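Local coordinates for protein putative metal-dependent hydrolase (Bacillus subtilis, PDB 6KNS) that adopts a metallo-beta-lactamase fold with two zinc ions and is probably a metal-dependent hydrolase, perhaps a tRNA 3'-processing endoribonuclease relative, at residues 21-26 with 242-247. Sequence-based numbering, arbitrary orientation.
Sequences ANEATS and AKSGFV
The Glu23 carboxylate reaches the backbone of Ser244 through water at the seam of the metallo-beta-lactamase fold, where the loop leading into strand 27-32 faces the type II beta turn Lys243-Phe246, on the link from strand 238-241 of one sheet to strand 247-249 of the other. The two side chains approach without bonding directly: OE1 of Glu23 stays 3.7 Å from OG of Ser244. Two waters link the segments, each pairing a side-chain atom on one with a backbone N on the other. One donates to Glu23 OE1 at 2.6 Å and accepts from the backbone N of Ser244 at 2.9 Å, thus tying carboxylate to turn. Glu23 reaches it because its chain folds at chi2 (-62°), bringing the carboxylate nearer although the CB itself does not point across. Ser244, by contrast, directs its CB toward the other loop; its OG also hydrogen-bonds to Ile12 O, which anchors the turn on strand 7-13. The methyl of Ala24 is turned toward the turn, with CB 4.4 Å from Ser244 OG, a loose approach. The neighbouring Thr25 bonds through OG1 to the backbone of Asp69, a zinc ligand. The second water accepts from Ala24 N at 3.0 Å and donates to Ser244 OG at 2.7 Å.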
# COMPACT_ATOMS: atom_id res chain seq x y z
N ALA A 21 11.94 0.48 -4.58
CA ALA A 21 11.77 1.91 -4.66
C ALA A 21 10.95 2.35 -5.90
O ALA A 21 11.25 2.00 -7.04
CB ALA A 21 13.16 2.63 -4.61
N ASN A 22 9.86 3.06 -5.62
CA ASN A 22 8.97 3.62 -6.64
C ASN A 22 8.28 2.56 -7.51
O ASN A 22 7.71 2.87 -8.57
CB ASN A 22 9.70 4.65 -7.49
CG ASN A 22 10.20 5.83 -6.65
OD1 ASN A 22 9.42 6.50 -5.97
ND2 ASN A 22 11.49 6.07 -6.69
N GLU A 23 8.29 1.31 -7.03
CA GLU A 23 7.58 0.24 -7.71
C GLU A 23 6.45 -0.30 -6.85
O GLU A 23 6.02 0.35 -5.87
CB GLU A 23 8.53 -0.88 -8.10
CG GLU A 23 9.71 -0.38 -8.97
CD GLU A 23 9.28 0.22 -10.32
OE1 GLU A 23 8.16 -0.07 -10.83
OE2 GLU A 23 10.08 1.03 -10.85
N ALA A 24 5.92 -1.46 -7.25
CA ALA A 24 4.74 -2.05 -6.62
C ALA A 24 4.85 -3.56 -6.48
O ALA A 24 5.69 -4.20 -7.13
CB ALA A 24 3.45 -1.65 -7.38
N THR A 25 4.00 -4.14 -5.63
CA THR A 25 3.90 -5.61 -5.55
C THR A 25 2.66 -6.05 -6.35
O THR A 25 2.10 -5.23 -7.08
CB THR A 25 3.92 -6.14 -4.12
OG1 THR A 25 2.69 -5.85 -3.44
CG2 THR A 25 5.09 -5.53 -3.32
N SER A 26 2.29 -7.33 -6.28
CA SER A 26 1.33 -7.90 -7.21
C SER A 26 0.02 -7.14 -7.43
O SER A 26 -0.74 -6.88 -6.52
CB SER A 26 1.01 -9.33 -6.83
OG SER A 26 2.17 -10.15 -6.87
N ALA A 242 8.30 -8.80 -16.28
CA ALA A 242 7.22 -7.90 -15.89
C ALA A 242 7.79 -6.55 -15.38
O ALA A 242 8.85 -6.53 -14.78
CB ALA A 242 6.39 -8.56 -14.76
N LYS A 243 7.08 -5.45 -15.62
CA LYS A 243 7.34 -4.15 -14.97
C LYS A 243 6.02 -3.40 -14.91
O LYS A 243 5.14 -3.68 -15.71
CB LYS A 243 8.39 -3.34 -15.76
CG LYS A 243 7.99 -2.99 -17.26
CD LYS A 243 8.86 -1.84 -17.88
CE LYS A 243 10.33 -2.20 -17.92
NZ LYS A 243 11.16 -1.11 -18.56
N SER A 244 5.85 -2.46 -13.98
CA SER A 244 4.62 -1.64 -13.99
C SER A 244 4.51 -1.02 -15.36
O SER A 244 5.50 -0.54 -15.88
CB SER A 244 4.63 -0.52 -12.92
OG SER A 244 4.72 -1.05 -11.59
N GLY A 245 3.34 -1.08 -15.97
CA GLY A 245 3.13 -0.51 -17.30
C GLY A 245 3.26 -1.49 -18.45
O GLY A 245 2.88 -1.19 -19.60
N PHE A 246 3.83 -2.65 -18.18
CA PHE A 246 3.90 -3.67 -19.21
C PHE A 246 2.48 -4.00 -19.73
O PHE A 246 1.59 -4.31 -18.94
CB PHE A 246 4.54 -4.95 -18.66
CG PHE A 246 4.67 -6.05 -19.70
CD1 PHE A 246 3.62 -6.94 -19.91
CD2 PHE A 246 5.83 -6.18 -20.44
CE1 PHE A 246 3.73 -7.93 -20.85
CE2 PHE A 246 5.96 -7.20 -21.40
CZ PHE A 246 4.90 -8.06 -21.61
N VAL A 247 2.29 -4.00 -21.05
CA VAL A 247 0.99 -4.22 -21.64
C VAL A 247 1.07 -5.44 -22.54
O VAL A 247 1.97 -5.55 -23.36
CB VAL A 247 0.46 -2.96 -22.45
CG1 VAL A 247 -0.68 -3.30 -23.35
CG2 VAL A 247 0.08 -1.77 -21.49
O HOH W 1 7.99 -2.30 -12.06
O HOH W 2 6.17 -2.73 -9.97